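Local coordinates for protein globin III, extracellular (Lumbricus terrestris, PDB 1X9F) that binds haem and, as a globin of the extracellular erythrocruorin of the earthworm, probably carries oxygen in its blood, at residues 39-43 against 115-120; 19-23 against 75-79. All blocks are in the same frame, centred on the assembly; numbering follows the deposited sequence.

Contact 1. Residues 39-43 against 115-120. With HEM (protoporphyrin IX containing Fe), chain R; CMO (carbon monoxide), chain S.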
loop_
_atom_site.group_PDB
_atom_site.type_symbol
_atom_site.label_atom_id
_atom_site.label_comp_id
_atom_site.label_asym_id
_atom_site.label_seq_id
_atom_site.Cartn_x
_atom_site.Cartn_y
_atom_site.Cartn_z
ATOM N N LEU C 39 29.842 23.791 -10.971
ATOM C CA LEU C 39 30.856 23.549 -9.938
ATOM C C LEU C 39 32.112 24.402 -10.096
ATOM O O LEU C 39 32.512 25.093 -9.158
ATOM C CB LEU C 39 31.231 22.063 -9.868
ATOM C CG LEU C 39 30.105 21.075 -9.545
ATOM C CD1 LEU C 39 30.558 19.643 -9.802
ATOM C CD2 LEU C 39 29.581 21.238 -8.117
ATOM N N LEU C 40 32.734 24.356 -11.269
ATOM C CA LEU C 40 33.975 25.093 -11.480
ATOM C C LEU C 40 33.740 26.598 -11.458
ATOM O O LEU C 40 34.534 27.351 -10.882
ATOM C CB LEU C 40 34.641 24.658 -12.783
ATOM C CG LEU C 40 35.100 23.199 -12.802
ATOM C CD1 LEU C 40 35.615 22.836 -14.186
ATOM C CD2 LEU C 40 36.181 22.939 -11.748
ATOM N N THR C 41 32.643 27.030 -12.073
ATOM C CA THR C 41 32.248 28.437 -12.045
ATOM C C THR C 41 32.155 28.968 -10.611
ATOM O O THR C 41 32.686 30.042 -10.306
ATOM C CB THR C 41 30.920 28.626 -12.811
ATOM O OG1 THR C 41 31.211 28.919 -14.184
ATOM C CG2 THR C 41 30.161 29.872 -12.341
ATOM N N LYS C 42 31.489 28.205 -9.744
ATOM C CA LYS C 42 31.355 28.546 -8.331
ATOM C C LYS C 42 32.726 28.539 -7.657
ATOM O O LYS C 42 33.018 29.399 -6.820
ATOM C CB LYS C 42 30.391 27.570 -7.639
ATOM C CG LYS C 42 30.101 27.849 -6.157
ATOM C CD LYS C 42 29.077 28.966 -5.940
ATOM C CE LYS C 42 28.693 29.097 -4.460
ATOM N NZ LYS C 42 29.869 29.410 -3.575
ATOM N N LEU C 43 33.565 27.577 -8.038
ATOM C CA LEU C 43 34.922 27.507 -7.513
ATOM C C LEU C 43 35.700 28.778 -7.835
ATOM O O LEU C 43 36.325 29.357 -6.944
ATOM C CB LEU C 43 35.663 26.271 -8.031
ATOM C CG LEU C 43 37.115 26.104 -7.555
ATOM C CD1 LEU C 43 37.189 25.774 -6.052
ATOM C CD2 LEU C 43 37.805 25.009 -8.353
ATOM N N LYS C 115 37.800 23.580 -1.079
ATOM C CA LYS C 115 36.664 24.389 -1.475
ATOM C C LYS C 115 35.756 23.601 -2.410
ATOM O O LYS C 115 34.538 23.593 -2.239
ATOM C CB LYS C 115 37.152 25.658 -2.168
ATOM C CG LYS C 115 36.580 26.926 -1.582
ATOM C CD LYS C 115 35.067 26.881 -1.535
ATOM C CE LYS C 115 34.512 28.048 -0.738
ATOM N NZ LYS C 115 35.040 28.080 0.666
ATOM N N PHE C 116 36.362 22.941 -3.393
ATOM C CA PHE C 116 35.621 22.115 -4.333
ATOM C C PHE C 116 34.744 21.100 -3.600
ATOM O O PHE C 116 33.560 20.964 -3.912
ATOM C CB PHE C 116 36.572 21.427 -5.308
ATOM C CG PHE C 116 35.882 20.828 -6.493
ATOM C CD1 PHE C 116 35.827 19.448 -6.652
ATOM C CD2 PHE C 116 35.267 21.642 -7.444
ATOM C CE1 PHE C 116 35.179 18.880 -7.748
ATOM C CE2 PHE C 116 34.613 21.087 -8.543
ATOM C CZ PHE C 116 34.568 19.701 -8.694
ATOM N N GLY C 117 35.320 20.426 -2.607
ATOM C CA GLY C 117 34.578 19.517 -1.736
ATOM C C GLY C 117 33.341 20.131 -1.108
ATOM O O GLY C 117 32.291 19.489 -1.049
ATOM N N GLU C 118 33.463 21.370 -0.633
ATOM C CA GLU C 118 32.327 22.083 -0.054
ATOM C C GLU C 118 31.290 22.384 -1.121
ATOM O O GLU C 118 30.100 22.153 -0.907
ATOM C CB GLU C 118 32.762 23.392 0.601
ATOM C CG GLU C 118 33.783 23.241 1.713
ATOM C CD GLU C 118 34.513 24.539 2.008
ATOM O OE1 GLU C 118 35.424 24.519 2.861
ATOM O OE2 GLU C 118 34.182 25.578 1.392
ATOM N N ILE C 119 31.740 22.906 -2.261
ATOM C CA ILE C 119 30.835 23.203 -3.372
ATOM C C ILE C 119 30.116 21.932 -3.842
ATOM O O ILE C 119 28.915 21.956 -4.120
ATOM C CB ILE C 119 31.584 23.904 -4.536
ATOM C CG1 ILE C 119 32.084 25.282 -4.092
ATOM C CG2 ILE C 119 30.679 24.045 -5.766
ATOM C CD1 ILE C 119 33.109 25.900 -5.018
ATOM N N LEU C 120 30.858 20.830 -3.901
ATOM C CA LEU C 120 30.337 19.538 -4.327
ATOM C C LEU C 120 29.312 19.002 -3.329
ATOM O O LEU C 120 28.283 18.450 -3.718
ATOM C CB LEU C 120 31.501 18.559 -4.494
ATOM C CG LEU C 120 31.398 17.296 -5.349
ATOM C CD1 LEU C 120 30.711 17.547 -6.684
ATOM C CD2 LEU C 120 32.797 16.744 -5.567
HETATM C CHA HEM R . 42.332 19.000 -15.470
HETATM C CHB HEM R . 39.767 15.737 -12.859
HETATM C CHC HEM R . 39.282 18.936 -9.206
HETATM C CHD HEM R . 42.153 22.064 -11.675
HETATM C C1A HEM R . 41.589 17.781 -15.092
HETATM C C2A HEM R . 41.451 16.715 -15.978
HETATM C C3A HEM R . 40.685 15.708 -15.239
HETATM C C4A HEM R . 40.483 16.394 -13.951
HETATM C CMA HEM R . 40.223 14.339 -15.669
HETATM C CAA HEM R . 41.964 16.611 -17.390
HETATM C CBA HEM R . 43.246 15.800 -17.412
HETATM C CGA HEM R . 43.682 15.693 -18.849
HETATM O O1A HEM R . 43.150 14.824 -19.571
HETATM O O2A HEM R . 44.558 16.482 -19.260
HETATM C C1B HEM R . 39.396 16.349 -11.587
HETATM C C2B HEM R . 38.587 15.669 -10.684
HETATM C C3B HEM R . 38.464 16.605 -9.711
HETATM C C4B HEM R . 39.190 17.730 -10.038
HETATM C CMB HEM R . 37.988 14.283 -10.756
HETATM C CAB HEM R . 37.796 16.390 -8.574
HETATM C CBB HEM R . 36.990 15.876 -7.602
HETATM C C1C HEM R . 40.053 20.130 -9.590
HETATM C C2C HEM R . 40.112 21.249 -8.775
HETATM C C3C HEM R . 40.930 22.089 -9.482
HETATM C C4C HEM R . 41.270 21.465 -10.660
HETATM C CMC HEM R . 39.476 21.473 -7.426
HETATM C CAC HEM R . 41.298 23.469 -9.079
HETATM C CBC HEM R . 42.541 23.948 -8.655
HETATM C C1D HEM R . 42.483 21.493 -12.990
HETATM C C2D HEM R . 43.217 22.214 -13.930
HETATM C C3D HEM R . 43.301 21.382 -15.025
HETATM C C4D HEM R . 42.547 20.176 -14.606
HETATM C CMD HEM R . 43.803 23.597 -13.765
HETATM C CAD HEM R . 43.984 21.641 -16.340
HETATM C CBD HEM R . 42.989 22.373 -17.231
HETATM C CGD HEM R . 43.640 22.508 -18.578
HETATM O O1D HEM R . 44.333 23.520 -18.816
HETATM O O2D HEM R . 43.459 21.586 -19.395
HETATM N NA HEM R . 41.044 17.619 -13.852
HETATM N NB HEM R . 39.789 17.610 -11.251
HETATM N NC HEM R . 40.762 20.224 -10.752
HETATM N ND HEM R . 42.048 20.259 -13.351
HETATM FE FE HEM R . 40.947 18.917 -12.294
HETATM C C CMO S . 39.084 19.917 -13.301
HETATM O O CMO S . 38.084 20.613 -13.325
#
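F116 reaches from helix 110-127 between the haem and three leucines, L39, L40 and L43, of helix 28-46, forming an apolar seam beside the distal pocket. Its CG lies anti to the backbone N (chi1 -166°), which carries the ring away from its own helix and toward the porphyrin. Already CB lies 3.6 Å from CMC of HEM, and CG rests near the same methyl. Along one side of the ring, CD1 and CE1 follow the vinyl group, CE1 lying 3.5 Å from CBB of HEM, which comes in at the ring edge near its plane. The other side belongs to the leucines: CE2 of F116 is 3.8 Å from CB of L39 and 4.0 Å from CD2 of L40, CZ ends near CD1 of L39, and CD2 lies near CD2 of L43, which also touches CAC of HEM. L40 carries the packing on to the ligand, since its CD1 and CD2 each lie 3.4 Å from O of CMO. I119 sends CD1 against the backbone of L43, while its CG2 passes L39 CD2 at 3.8 Å. Toward the surface, CB and CG of K42 cross I119, and the amine is salt-bridged to D46. The axes of segments 39-43 and 115-120 come within 9.8 Å at 127° to one another, while helix 65-83 backs L40 through F67, H70 and I74, and helix 133-148 meets F116 and L120 through L144 and L140.

Contact 2. Residues 19-23 against 75-79. With HEM (protoporphyrin IX containing Fe), chain R.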
loop_
_atom_site.group_PDB
_atom_site.type_symbol
_atom_site.label_atom_id
_atom_site.label_comp_id
_atom_site.label_asym_id
_atom_site.label_seq_id
_atom_site.Cartn_x
_atom_site.Cartn_y
_atom_site.Cartn_z
ATOM N N TRP C 19 24.626 8.253 -6.997
ATOM C CA TRP C 19 25.221 8.910 -8.154
ATOM C C TRP C 19 24.601 8.416 -9.456
ATOM O O TRP C 19 24.327 9.200 -10.365
ATOM C CB TRP C 19 26.707 8.609 -8.142
ATOM C CG TRP C 19 27.522 9.125 -9.275
ATOM C CD1 TRP C 19 28.106 8.380 -10.252
ATOM C CD2 TRP C 19 27.916 10.484 -9.516
ATOM N NE1 TRP C 19 28.835 9.189 -11.094
ATOM C CE2 TRP C 19 28.738 10.485 -10.664
ATOM C CE3 TRP C 19 27.657 11.706 -8.877
ATOM C CZ2 TRP C 19 29.287 11.655 -11.195
ATOM C CZ3 TRP C 19 28.207 12.867 -9.400
ATOM C CH2 TRP C 19 29.012 12.832 -10.550
ATOM N N ASP C 20 24.380 7.107 -9.521
ATOM C CA ASP C 20 23.849 6.445 -10.702
ATOM C C ASP C 20 22.512 7.001 -11.168
ATOM O O ASP C 20 22.225 7.024 -12.367
ATOM C CB ASP C 20 23.681 4.965 -10.414
ATOM C CG ASP C 20 24.356 4.121 -11.439
ATOM O OD1 ASP C 20 23.651 3.592 -12.329
ATOM O OD2 ASP C 20 25.597 3.954 -11.465
ATOM N N ILE C 21 21.692 7.416 -10.206
ATOM C CA ILE C 21 20.448 8.108 -10.497
ATOM C C ILE C 21 20.626 9.251 -11.516
ATOM O O ILE C 21 19.793 9.407 -12.407
ATOM C CB ILE C 21 19.758 8.552 -9.172
ATOM C CG1 ILE C 21 18.923 7.394 -8.604
ATOM C CG2 ILE C 21 18.869 9.788 -9.385
ATOM C CD1 ILE C 21 18.785 7.397 -7.058
ATOM N N LEU C 22 21.712 10.018 -11.423
ATOM C CA LEU C 22 21.922 11.111 -12.382
ATOM C C LEU C 22 21.929 10.697 -13.846
ATOM O O LEU C 22 21.613 11.514 -14.716
ATOM C CB LEU C 22 23.223 11.867 -12.094
ATOM C CG LEU C 22 23.037 12.978 -11.057
ATOM C CD1 LEU C 22 24.345 13.697 -10.839
ATOM C CD2 LEU C 22 21.947 13.962 -11.468
ATOM N N TRP C 23 22.288 9.446 -14.123
ATOM C CA TRP C 23 22.474 9.013 -15.514
ATOM C C TRP C 23 21.370 8.065 -15.963
ATOM O O TRP C 23 21.524 7.324 -16.941
ATOM C CB TRP C 23 23.871 8.406 -15.705
ATOM C CG TRP C 23 24.863 9.035 -14.789
ATOM C CD1 TRP C 23 25.475 8.443 -13.724
ATOM C CD2 TRP C 23 25.313 10.398 -14.802
ATOM N NE1 TRP C 23 26.297 9.342 -13.088
ATOM C CE2 TRP C 23 26.217 10.550 -13.727
ATOM C CE3 TRP C 23 25.057 11.505 -15.623
ATOM C CZ2 TRP C 23 26.865 11.756 -13.452
ATOM C CZ3 TRP C 23 25.700 12.708 -15.345
ATOM C CH2 TRP C 23 26.595 12.820 -14.267
ATOM N N LEU C 75 34.114 15.740 -14.877
ATOM C CA LEU C 75 32.945 14.999 -14.440
ATOM C C LEU C 75 33.145 13.510 -14.665
ATOM O O LEU C 75 32.698 12.696 -13.856
ATOM C CB LEU C 75 31.690 15.477 -15.174
ATOM C CG LEU C 75 30.506 15.906 -14.303
ATOM C CD1 LEU C 75 30.031 14.798 -13.365
ATOM C CD2 LEU C 75 30.849 17.160 -13.513
ATOM N N ASN C 76 33.812 13.156 -15.762
ATOM C CA ASN C 76 34.145 11.760 -16.001
ATOM C C ASN C 76 35.258 11.271 -15.094
ATOM O O ASN C 76 35.330 10.082 -14.778
ATOM C CB ASN C 76 34.447 11.497 -17.474
ATOM C CG ASN C 76 33.198 11.137 -18.261
ATOM O OD1 ASN C 76 32.076 11.435 -17.844
ATOM N ND2 ASN C 76 33.387 10.487 -19.402
ATOM N N GLY C 77 36.108 12.199 -14.657
ATOM C CA GLY C 77 37.152 11.886 -13.687
ATOM C C GLY C 77 36.520 11.500 -12.366
ATOM O O GLY C 77 36.936 10.528 -11.733
ATOM N N LEU C 78 35.511 12.270 -11.958
ATOM C CA LEU C 78 34.777 12.007 -10.720
ATOM C C LEU C 78 33.922 10.748 -10.872
ATOM O O LEU C 78 33.807 9.953 -9.933
ATOM C CB LEU C 78 33.926 13.220 -10.319
ATOM C CG LEU C 78 33.031 13.103 -9.074
ATOM C CD1 LEU C 78 33.850 12.819 -7.814
ATOM C CD2 LEU C 78 32.188 14.363 -8.895
ATOM N N ASP C 79 33.352 10.560 -12.063
ATOM C CA ASP C 79 32.615 9.336 -12.409
ATOM C C ASP C 79 33.489 8.084 -12.323
ATOM O O ASP C 79 33.052 7.044 -11.830
ATOM C CB ASP C 79 32.024 9.434 -13.818
ATOM C CG ASP C 79 31.067 8.301 -14.122
ATOM O OD1 ASP C 79 31.287 7.571 -15.116
ATOM O OD2 ASP C 79 30.066 8.064 -13.405
HETATM C CHA HEM R . 42.332 19.000 -15.470
HETATM C CHB HEM R . 39.767 15.737 -12.859
HETATM C CHC HEM R . 39.282 18.936 -9.206
HETATM C CHD HEM R . 42.153 22.064 -11.675
HETATM C C1A HEM R . 41.589 17.781 -15.092
HETATM C C2A HEM R . 41.451 16.715 -15.978
HETATM C C3A HEM R . 40.685 15.708 -15.239
HETATM C C4A HEM R . 40.483 16.394 -13.951
HETATM C CMA HEM R . 40.223 14.339 -15.669
HETATM C CAA HEM R . 41.964 16.611 -17.390
HETATM C CBA HEM R . 43.246 15.800 -17.412
HETATM C CGA HEM R . 43.682 15.693 -18.849
HETATM O O1A HEM R . 43.150 14.824 -19.571
HETATM O O2A HEM R . 44.558 16.482 -19.260
HETATM C C1B HEM R . 39.396 16.349 -11.587
HETATM C C2B HEM R . 38.587 15.669 -10.684
HETATM C C3B HEM R . 38.464 16.605 -9.711
HETATM C C4B HEM R . 39.190 17.730 -10.038
HETATM C CMB HEM R . 37.988 14.283 -10.756
HETATM C CAB HEM R . 37.796 16.390 -8.574
HETATM C CBB HEM R . 36.990 15.876 -7.602
HETATM C C1C HEM R . 40.053 20.130 -9.590
HETATM C C2C HEM R . 40.112 21.249 -8.775
HETATM C C3C HEM R . 40.930 22.089 -9.482
HETATM C C4C HEM R . 41.270 21.465 -10.660
HETATM C CMC HEM R . 39.476 21.473 -7.426
HETATM C CAC HEM R . 41.298 23.469 -9.079
HETATM C CBC HEM R . 42.541 23.948 -8.655
HETATM C C1D HEM R . 42.483 21.493 -12.990
HETATM C C2D HEM R . 43.217 22.214 -13.930
HETATM C C3D HEM R . 43.301 21.382 -15.025
HETATM C C4D HEM R . 42.547 20.176 -14.606
HETATM C CMD HEM R . 43.803 23.597 -13.765
HETATM C CAD HEM R . 43.984 21.641 -16.340
HETATM C CBD HEM R . 42.989 22.373 -17.231
HETATM C CGD HEM R . 43.640 22.508 -18.578
HETATM O O1D HEM R . 44.333 23.520 -18.816
HETATM O O2D HEM R . 43.459 21.586 -19.395
HETATM N NA HEM R . 41.044 17.619 -13.852
HETATM N NB HEM R . 39.789 17.610 -11.251
HETATM N NC HEM R . 40.762 20.224 -10.752
HETATM N ND HEM R . 42.048 20.259 -13.351
HETATM FE FE HEM R . 40.947 18.917 -12.294
#
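W19 and D79 join helix 9-20 to helix 65-83 through one buried hydrogen bond, from W19 NE1 to D79 OD2 at 2.8 Å. It is nearly straight (169°), lies in the indole plane and uses the anti lone pair of the carboxylate, whose own plane is turned 32° from the ring. With CG of W19 anti to the backbone N (chi1 177°), the six-membered ring points into the protein, and here the packing is close: CD1 of L75 sits at the ring edge 3.6 Å from CH2, and CD2 of L78 approaches that same CH2 to 3.9 Å. W23 makes the looser part. Its CZ2 lies over one face of W19, offset toward the rim, yet its CH2 is 4.1 Å from L75 CD1, and its NE1 remains 4.0 Å from D79 OD2 without bonding; K32 makes a cation-pi contact with this partly exposed indole. A leucine in place of W19 would probably leave OD2 of D79 without its buried donor and open a gap beside L75 and L78. D79 OD1 is held separately by a salt bridge to R26 of the Globin II chain, and so the carboxylate links a contact inside the subunit with the subunit interface. On its other flank helix 65-83 meets the haem methyl CMB at G77 and L78, while helix 110-127 packs against W19 through L124 and against L78 through L120.

From the N terminus, the chain runs along helix 9-20 into segment 19-23, which opens contact 2, and then into helix 28-46, which opens contact 1 before contact 2 has closed. Helix 65-83 closes contact 2 around 51 intervening residues; helix 110-127 closes contact 1 around 71. The two loops therefore cross instead of nesting, as suits the interleaved helices of the globin fold. Their centres are about 16 Å apart, on opposite sides of the chain's centre, but they meet where L120 CD2 lies 4.1 Å from L78 CD2. Both also touch the haem, contact 2 through its segment on helix 65-83, to which helix 9-20 is joined on the side away from the cofactor.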